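PDB 3OBE: sugar phosphate isomerase/epimerase from Parabacteroides distasonis, which probably works as an isomerase, built on a xylose isomerase-like TIM barrel, with a substrate that remains to be established. Local coordinates for residues L217-A222 and G255-P260; H244-W249 and E277-K282. All coordinates share one frame; numbering follows the deposited sequence.

Contact 1: L217-A222 and G255-P260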
ATOM      1  N   LEU A 217       2.758   4.489  -3.998  1.00 13.11           N
ATOM      2  CA  LEU A 217       3.764   5.467  -3.617  1.00 12.41           C
ATOM      3  C   LEU A 217       3.575   5.855  -2.173  1.00 12.94           C
ATOM      4  O   LEU A 217       2.543   6.388  -1.807  1.00 13.36           O
ATOM      5  CB  LEU A 217       3.710   6.708  -4.477  1.00 12.47           C
ATOM      6  CG  LEU A 217       4.735   7.779  -4.131  1.00 13.53           C
ATOM      7  CD1 LEU A 217       6.191   7.194  -4.152  1.00 13.53           C
ATOM      8  CD2 LEU A 217       4.551   8.981  -4.983  1.00 15.60           C
ATOM      9  N   ASP A 218       4.590   5.553  -1.383  1.00 12.25           N
ATOM     10  CA  ASP A 218       4.623   6.035   0.024  1.00 11.51           C
ATOM     11  C   ASP A 218       5.187   7.440   0.064  1.00 12.93           C
ATOM     12  O   ASP A 218       6.382   7.645  -0.090  1.00 13.94           O
ATOM     13  CB  ASP A 218       5.365   5.143   0.985  1.00 12.24           C
ATOM     14  CG  ASP A 218       4.891   5.402   2.404  1.00 11.36           C
ATOM     15  OD1 ASP A 218       5.137   6.563   2.851  1.00 13.61           O
ATOM     16  OD2 ASP A 218       4.232   4.512   3.013  1.00 13.23           O
ATOM     17  N   VAL A 219       4.290   8.425   0.181  1.00 13.03           N
ATOM     18  CA  VAL A 219       4.722   9.802   0.073  1.00 14.03           C
ATOM     19  C   VAL A 219       5.625  10.176   1.249  1.00 14.51           C
ATOM     20  O   VAL A 219       6.567  10.975   1.104  1.00 14.27           O
ATOM     21  CB  VAL A 219       3.538  10.764  -0.103  1.00 15.43           C
ATOM     22  CG1 VAL A 219       2.859  10.469  -1.424  1.00 17.28           C
ATOM     23  CG2 VAL A 219       2.556  10.701   1.104  1.00 14.15           C
ATOM     24  N   TYR A 220       5.356   9.609   2.423  1.00 14.75           N
ATOM     25  CA  TYR A 220       6.157   9.924   3.618  1.00 14.96           C
ATOM     26  C   TYR A 220       7.547   9.330   3.513  1.00 14.41           C
ATOM     27  O   TYR A 220       8.518  10.016   3.748  1.00 14.69           O
ATOM     28  CB  TYR A 220       5.500   9.375   4.867  1.00 14.28           C
ATOM     29  CG  TYR A 220       6.280   9.567   6.123  1.00 13.49           C
ATOM     30  CD1 TYR A 220       6.269  10.808   6.821  1.00 14.61           C
ATOM     31  CD2 TYR A 220       7.026   8.521   6.670  1.00 13.06           C
ATOM     32  CE1 TYR A 220       6.973  10.937   8.045  1.00 15.47           C
ATOM     33  CE2 TYR A 220       7.716   8.684   7.853  1.00 14.45           C
ATOM     34  CZ  TYR A 220       7.681   9.873   8.527  1.00 15.21           C
ATOM     35  OH  TYR A 220       8.365  10.018   9.696  1.00 15.79           O
ATOM     36  N   TRP A 221       7.646   8.050   3.170  1.00 12.71           N
ATOM     37  CA  TRP A 221       8.978   7.440   3.144  1.00 12.94           C
ATOM     38  C   TRP A 221       9.785   8.001   1.954  1.00 12.88           C
ATOM     39  O   TRP A 221      11.018   8.024   2.012  1.00 13.02           O
ATOM     40  CB  TRP A 221       8.883   5.913   3.090  1.00 13.53           C
ATOM     41  CG  TRP A 221       8.343   5.306   4.374  1.00 13.35           C
ATOM     42  CD1 TRP A 221       7.205   4.553   4.499  1.00 14.75           C
ATOM     43  CD2 TRP A 221       8.891   5.402   5.702  1.00 13.03           C
ATOM     44  NE1 TRP A 221       7.032   4.156   5.791  1.00 14.21           N
ATOM     45  CE2 TRP A 221       8.042   4.661   6.561  1.00 14.04           C
ATOM     46  CE3 TRP A 221      10.026   6.013   6.247  1.00 13.31           C
ATOM     47  CZ2 TRP A 221       8.275   4.561   7.934  1.00 15.35           C
ATOM     48  CZ3 TRP A 221      10.242   5.901   7.604  1.00 14.05           C
ATOM     49  CH2 TRP A 221       9.369   5.188   8.434  1.00 16.15           C
ATOM     50  N   ALA A 222       9.110   8.534   0.941  1.00 13.38           N
ATOM     51  CA  ALA A 222       9.802   9.266  -0.124  1.00 12.70           C
ATOM     52  C   ALA A 222      10.429  10.562   0.435  1.00 13.33           C
ATOM     53  O   ALA A 222      11.636  10.800   0.270  1.00 12.13           O
ATOM     54  CB  ALA A 222       8.843   9.588  -1.266  1.00 13.20           C
ATOM     55  N   GLY A 255       5.256  19.323  10.672  1.00 17.17           N
ATOM     56  CA  GLY A 255       5.853  20.287   9.764  1.00 17.54           C
ATOM     57  C   GLY A 255       6.304  19.724   8.426  1.00 17.69           C
ATOM     58  O   GLY A 255       6.807  20.477   7.608  1.00 18.21           O
HETATM   59  N   MSE A 256       6.147  18.419   8.117  0.50 17.30           N
HETATM   60  CA  MSE A 256       6.949  17.779   7.008  0.50 17.63           C
HETATM   61  C   MSE A 256       6.476  17.615   5.510  0.50 17.52           C
HETATM   62  O   MSE A 256       7.311  17.747   4.618  0.50 20.35           O
HETATM   63  CB  MSE A 256       7.490  16.417   7.494  0.50 17.70           C
HETATM   64  CG  MSE A 256       8.098  16.460   8.883  0.50 19.68           C
HETATM   65 SE   MSE A 256       8.694  14.661   9.406  0.38 24.34          SE
HETATM   66  CE  MSE A 256       9.502  14.396   7.732  0.50 15.38           C
HETATM   67  N   MSE A 257       5.212  17.298   5.203  1.00 17.93           N
HETATM   68  CA  MSE A 257       4.321  16.856   4.128  1.00 15.35           C
HETATM   69  C   MSE A 257       3.432  18.021   3.671  1.00 16.22           C
HETATM   70  O   MSE A 257       2.870  18.746   4.494  1.00 17.58           O
HETATM   71  CB  MSE A 257       3.453  15.654   4.588  1.00 14.90           C
HETATM   72  CG  MSE A 257       4.188  14.561   5.349  1.00 14.50           C
HETATM   73 SE   MSE A 257       5.598  13.872   4.255  0.75 15.81          SE
HETATM   74  CE  MSE A 257       4.639  13.357   2.634  1.00 19.55           C
ATOM     75  N   ASN A 258       3.323  18.159   2.354  1.00 16.39           N
ATOM     76  CA  ASN A 258       2.411  19.112   1.734  1.00 16.46           C
ATOM     77  C   ASN A 258       1.272  18.317   1.091  1.00 16.48           C
ATOM     78  O   ASN A 258       1.298  18.002  -0.101  1.00 16.39           O
ATOM     79  CB  ASN A 258       3.156  19.953   0.708  1.00 16.81           C
ATOM     80  CG  ASN A 258       2.330  21.183   0.291  1.00 17.10           C
ATOM     81  OD1 ASN A 258       1.108  21.079   0.183  1.00 18.95           O
ATOM     82  ND2 ASN A 258       2.983  22.279   0.012  1.00 16.09           N
ATOM     83  N   PHE A 259       0.301  17.943   1.906  1.00 17.06           N
ATOM     84  CA  PHE A 259      -0.822  17.144   1.440  1.00 16.55           C
ATOM     85  C   PHE A 259      -1.655  17.892   0.405  1.00 17.30           C
ATOM     86  O   PHE A 259      -2.113  17.270  -0.540  1.00 17.95           O
ATOM     87  CB  PHE A 259      -1.626  16.584   2.616  1.00 16.43           C
ATOM     88  CG  PHE A 259      -0.897  15.479   3.329  1.00 14.93           C
ATOM     89  CD1 PHE A 259      -0.581  14.318   2.632  1.00 16.04           C
ATOM     90  CD2 PHE A 259      -0.466  15.616   4.627  1.00 15.22           C
ATOM     91  CE1 PHE A 259       0.134  13.292   3.209  1.00 14.87           C
ATOM     92  CE2 PHE A 259       0.264  14.560   5.213  1.00 14.53           C
ATOM     93  CZ  PHE A 259       0.513  13.421   4.505  1.00 14.85           C
ATOM     94  N   PRO A 260      -1.795  19.230   0.521  1.00 18.28           N
ATOM     95  CA  PRO A 260      -2.551  19.900  -0.555  1.00 18.73           C
ATOM     96  C   PRO A 260      -1.923  19.655  -1.916  1.00 19.11           C
ATOM     97  O   PRO A 260      -2.609  19.331  -2.865  1.00 18.44           O
ATOM     98  CB  PRO A 260      -2.512  21.355  -0.135  1.00 20.43           C
ATOM     99  CG  PRO A 260      -2.565  21.300   1.344  1.00 19.35           C
ATOM    100  CD  PRO A 260      -1.633  20.135   1.680  1.00 17.80           C
TER

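Contact 2: H244-W249 and E277-K282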
ATOM      1  N   HIS A 244       0.215   5.488  -0.335  1.00 12.66           N
ATOM      2  CA  HIS A 244       0.105   5.456   1.115  1.00 13.07           C
ATOM      3  C   HIS A 244       0.211   6.877   1.631  1.00 13.21           C
ATOM      4  O   HIS A 244       1.137   7.623   1.244  1.00 13.85           O
ATOM      5  CB  HIS A 244       1.165   4.595   1.762  1.00 12.53           C
ATOM      6  CG  HIS A 244       0.657   3.246   2.132  1.00 12.67           C
ATOM      7  ND1 HIS A 244       1.092   2.549   3.236  1.00 13.00           N
ATOM      8  CD2 HIS A 244      -0.243   2.445   1.512  1.00 12.26           C
ATOM      9  CE1 HIS A 244       0.476   1.383   3.300  1.00 12.00           C
ATOM     10  NE2 HIS A 244      -0.327   1.276   2.252  1.00 12.90           N
ATOM     11  N   ILE A 245      -0.759   7.250   2.464  1.00 12.90           N
ATOM     12  CA  ILE A 245      -0.799   8.547   3.110  1.00 13.15           C
ATOM     13  C   ILE A 245      -0.363   8.332   4.551  1.00 14.41           C
ATOM     14  O   ILE A 245      -1.048   7.648   5.343  1.00 14.84           O
ATOM     15  CB  ILE A 245      -2.208   9.209   3.003  1.00 13.55           C
ATOM     16  CG1 ILE A 245      -2.523   9.535   1.528  1.00 13.77           C
ATOM     17  CG2 ILE A 245      -2.341  10.445   3.926  1.00 14.16           C
ATOM     18  CD1 ILE A 245      -1.583  10.648   0.914  1.00 13.23           C
ATOM     19  N   LYS A 246       0.819   8.869   4.845  1.00 13.57           N
ATOM     20  CA  LYS A 246       1.515   8.684   6.093  1.00 13.17           C
ATOM     21  C   LYS A 246       2.197   9.998   6.466  1.00 13.08           C
ATOM     22  O   LYS A 246       2.548  10.803   5.593  1.00 13.12           O
ATOM     23  CB  LYS A 246       2.541   7.540   5.997  1.00 14.23           C
ATOM     24  CG  LYS A 246       3.218   7.282   7.381  1.00 14.31           C
ATOM     25  CD  LYS A 246       4.148   6.153   7.379  1.00 18.10           C
ATOM     26  CE  LYS A 246       4.743   5.960   8.751  1.00 17.78           C
ATOM     27  NZ  LYS A 246       5.269   7.220   9.386  1.00 17.92           N
ATOM     28  N   ASP A 247       2.318  10.240   7.760  1.00 12.85           N
ATOM     29  CA  ASP A 247       2.960  11.442   8.288  1.00 13.99           C
ATOM     30  C   ASP A 247       3.764  10.980   9.501  1.00 15.02           C
ATOM     31  O   ASP A 247       3.943   9.782   9.690  1.00 14.08           O
ATOM     32  CB  ASP A 247       1.870  12.457   8.630  1.00 15.20           C
ATOM     33  CG  ASP A 247       2.345  13.895   8.642  1.00 16.16           C
ATOM     34  OD1 ASP A 247       3.532  14.134   8.955  1.00 16.31           O
ATOM     35  OD2 ASP A 247       1.474  14.817   8.403  1.00 16.00           O
ATOM     36  N   ARG A 248       4.236  11.891  10.349  1.00 15.20           N
ATOM     37  CA  ARG A 248       4.934  11.470  11.570  0.70 15.53           C
ATOM     38  C   ARG A 248       3.999  10.578  12.401  1.00 15.02           C
ATOM     39  O   ARG A 248       4.368   9.501  12.853  1.00 15.55           O
ATOM     40  CB  ARG A 248       5.332  12.675  12.358  0.70 17.47           C
ATOM     41  CG  ARG A 248       6.273  13.599  11.582  0.70 18.25           C
ATOM     42  CD  ARG A 248       7.607  12.872  11.284  0.70 19.48           C
ATOM     43  NE  ARG A 248       8.505  12.931  12.423  0.70 18.67           N
ATOM     44  CZ  ARG A 248       9.701  12.348  12.460  0.70 21.24           C
ATOM     45  NH1 ARG A 248      10.128  11.629  11.436  0.70 18.88           N
ATOM     46  NH2 ARG A 248      10.459  12.459  13.528  0.70 21.38           N
ATOM     47  N   TRP A 249       2.781  11.054  12.563  1.00 15.65           N
ATOM     48  CA  TRP A 249       1.729  10.253  13.239  1.00 13.77           C
ATOM     49  C   TRP A 249       0.392  10.654  12.615  1.00 13.83           C
ATOM     50  O   TRP A 249       0.032  10.192  11.523  1.00 14.04           O
ATOM     51  CB  TRP A 249       1.828  10.383  14.755  1.00 16.48           C
ATOM     52  CG  TRP A 249       1.107   9.215  15.436  1.00 15.82           C
ATOM     53  CD1 TRP A 249       1.403   7.880  15.292  1.00 15.65           C
ATOM     54  CD2 TRP A 249       0.007   9.287  16.350  1.00 13.45           C
ATOM     55  NE1 TRP A 249       0.535   7.115  16.038  1.00 15.01           N
ATOM     56  CE2 TRP A 249      -0.330   7.951  16.700  1.00 13.45           C
ATOM     57  CE3 TRP A 249      -0.736  10.342  16.923  1.00 15.21           C
ATOM     58  CZ2 TRP A 249      -1.378   7.658  17.569  1.00 17.63           C
ATOM     59  CZ3 TRP A 249      -1.746  10.046  17.796  1.00 16.76           C
ATOM     60  CH2 TRP A 249      -2.074   8.708  18.099  1.00 17.56           C
ATOM     61  N   GLU A 277      -1.656   5.094   6.708  1.00 12.24           N
ATOM     62  CA  GLU A 277      -0.919   4.271   7.658  1.00 12.89           C
ATOM     63  C   GLU A 277      -0.317   5.136   8.742  1.00 12.77           C
ATOM     64  O   GLU A 277       0.162   6.239   8.472  1.00 13.88           O
ATOM     65  CB  GLU A 277       0.165   3.446   6.985  1.00 13.13           C
ATOM     66  CG  GLU A 277       0.841   2.459   7.987  1.00 13.85           C
ATOM     67  CD  GLU A 277       1.534   1.261   7.361  1.00 16.68           C
ATOM     68  OE1 GLU A 277       1.503   1.111   6.129  1.00 15.35           O
ATOM     69  OE2 GLU A 277       2.090   0.468   8.158  1.00 15.55           O
ATOM     70  N   LEU A 278      -0.317   4.617   9.960  1.00 12.78           N
ATOM     71  CA  LEU A 278       0.376   5.204  11.095  1.00 12.70           C
ATOM     72  C   LEU A 278       1.271   4.161  11.751  1.00 14.21           C
ATOM     73  O   LEU A 278       0.892   3.004  11.876  1.00 15.17           O
ATOM     74  CB  LEU A 278      -0.557   5.714  12.175  1.00 13.56           C
ATOM     75  CG  LEU A 278      -1.292   7.039  11.998  1.00 14.01           C
ATOM     76  CD1 LEU A 278      -2.256   7.045  10.848  1.00 16.18           C
ATOM     77  CD2 LEU A 278      -1.971   7.493  13.325  1.00 14.51           C
ATOM     78  N   GLU A 279       2.460   4.616  12.106  1.00 14.24           N
ATOM     79  CA  GLU A 279       3.344   3.846  12.961  0.50 14.69           C
ATOM     80  C   GLU A 279       2.898   4.016  14.416  1.00 15.72           C
ATOM     81  O   GLU A 279       1.970   4.770  14.707  1.00 15.13           O
ATOM     82  CB  GLU A 279       4.795   4.254  12.713  0.50 14.86           C
ATOM     83  CG  GLU A 279       5.170   5.628  13.230  0.50 15.74           C
ATOM     84  CD  GLU A 279       6.578   5.993  12.830  0.50 15.64           C
ATOM     85  OE1 GLU A 279       6.774   6.402  11.673  0.50 16.34           O
ATOM     86  OE2 GLU A 279       7.486   5.832  13.690  0.50 16.34           O
ATOM     87  N   GLY A 280       3.506   3.256  15.310  1.00 15.91           N
ATOM     88  CA  GLY A 280       3.178   3.287  16.751  1.00 16.83           C
ATOM     89  C   GLY A 280       3.485   4.647  17.341  1.00 17.80           C
ATOM     90  O   GLY A 280       4.474   5.289  16.993  1.00 18.94           O
ATOM     91  N   ASP A 281       2.575   5.142  18.184  1.00 18.62           N
ATOM     92  CA  ASP A 281       2.760   6.430  18.835  1.00 19.10           C
ATOM     93  C   ASP A 281       3.905   6.385  19.793  1.00 20.53           C
ATOM     94  O   ASP A 281       4.147   5.371  20.452  1.00 20.83           O
ATOM     95  CB  ASP A 281       1.485   6.836  19.604  1.00 19.19           C
ATOM     96  CG  ASP A 281       1.487   8.280  20.021  1.00 19.59           C
ATOM     97  OD1 ASP A 281       1.954   9.147  19.263  1.00 20.74           O
ATOM     98  OD2 ASP A 281       1.015   8.595  21.122  1.00 16.97           O
ATOM     99  N   LYS A 282       4.551   7.533  19.951  1.00 22.14           N
ATOM    100  CA  LYS A 282       5.615   7.713  20.892  1.00 22.77           C
ATOM    101  C   LYS A 282       5.166   8.427  22.166  1.00 22.96           C
ATOM    102  O   LYS A 282       5.934   8.473  23.121  1.00 24.12           O
ATOM    103  CB  LYS A 282       6.721   8.583  20.271  1.00 24.46           C
ATOM    104  CG  LYS A 282       7.363   7.979  19.010  1.00 26.43           C
ATOM    105  CD  LYS A 282       8.398   8.969  18.426  1.00 33.11           C
TER
HETATM  106  O   HOH W   1       3.049   7.468  11.290  1.00 13.45           O
HETATM  107  O   HOH W   2       1.085   8.560   9.755  1.00 13.18           O
HETATM  108  O   HOH W   3       5.056   8.362  15.613  1.00 30.11           O

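Contact 1: L217-A222 and G255-P260
M257, modelled as selenomethionine, is curled by two successive bends (chi2 -58° and chi3 -55°), which carry its terminal methyl up against the backbone and side chain of V219 and leave SE beside Y220. Y220 meets it because its CG stands anti to the backbone N (chi1 176°), which brings the ring end nearer to 255-260 than its CB would suggest.

The methyl makes the tightest approach: M257 CE is 3.4 Å from V219 O and 3.7 Å from V219 CG2, against the carbonyl of the first residue of helix 219-224. The same CG2 reaches F259, its distance to CE1 of that ring being 4.1 Å. A compact, beta-branched valine fits so close to the backbone: CG2 fills the angle between M257 CE and F259 CE1, and the side chain also packs on P229 of helix 229-235. M257 SE lies 4.1 Å from Y220 CD1, a Met-aromatic contact with the selenium oblique to the ring, and the two side chains run roughly at right angles. The side chains meet here by apolar contact, without a hydrogen bond between the segments. The unbranched, flexible methionine chain can bend to put CE on V219 and SE beside Y220. M256, of which one of two conformers is considered, adds a looser apolar touch on Y220.

D218 caps the helix that presents these groups: its OD1 accepts from W221 N at 2.9 Å, while H169 holds OD2. Behind Y220, its CD2 lies over the centre of the W221 ring, and the tyrosine OH is hydrogen-bonded to R248.

N258 in turn caps helix 259-269. The contact therefore joins the starts of two helices: 219-224, which follows strand 213-218 directly, and 259-269, whose F259 also packs on I245 of the adjacent strand 240-245. M257 further touches V223, one turn along helix 219-224.

Contact 2: H244-W249 and E277-K282
The indole of W249 lies between L278, whose CD2 is 3.7 Å from the centroid of the five-membered ring in a CH-pi contact, and D281, whose carboxylate stacks on the opposite face (planes 27° apart) and is salt-bridged to R285. W249 NE1 gives only a weak bond to E279 O (3.1 Å); Q287 OE1 accepts from it as well, and Q287 NE2 serves E279 O. With an alanine in place of W249, L278 and D281 would probably face a gap, and Q287 OE1 would lose the indole N-H.

K246, extended as far as CE and bent only at chi4 (-48°), delivers NZ to D247 O at 2.9 Å, to a water that also accepts from E279 N and lies near R248 O, and, in the E279 conformer considered, to OE1 by a salt bridge through the anti lone pair. D247 OD1 accepts from R248 N (2.7 Å) and bonds S254; OD2 takes G252 N. A second water accepts from D247 N, within bonding distance of W249 O and E277 O. E277 OE1 sits at the edge of the H244 ring, 3.0 Å from CE1, near a bound phosphate, probably from the crystallisation liquor; H244 NE2 is bonded to E54.

E277 N bonds I245 O at 3.0 Å, prolonging the parallel pairing of strands 240-245 and 273-276; beyond it both segments run on side by side, the second leading to helix 287-300.

Along the chain the segments alternate, 217-222, 244-249, 255-260, 277-282, so the two contacts interlock, their centres about 11 Å apart on one side of the chain's centre. Strands 213-218, 240-245 and 273-276 are consecutive in the parallel sheet of the TIM barrel. Contact 2 joins the stretches that follow the last two, while contact 1 lies between the starts of helices 219-224 and 259-269. L217 O and H244 N, 2.9 Å apart in a probable hydrogen bond, join the first two strands directly, and K246 NZ meets the Y220 ring in a cation-pi contact. Contact 2 reaches the bound phosphate at the C-terminal end of the strands, where active sites of TIM barrels lie.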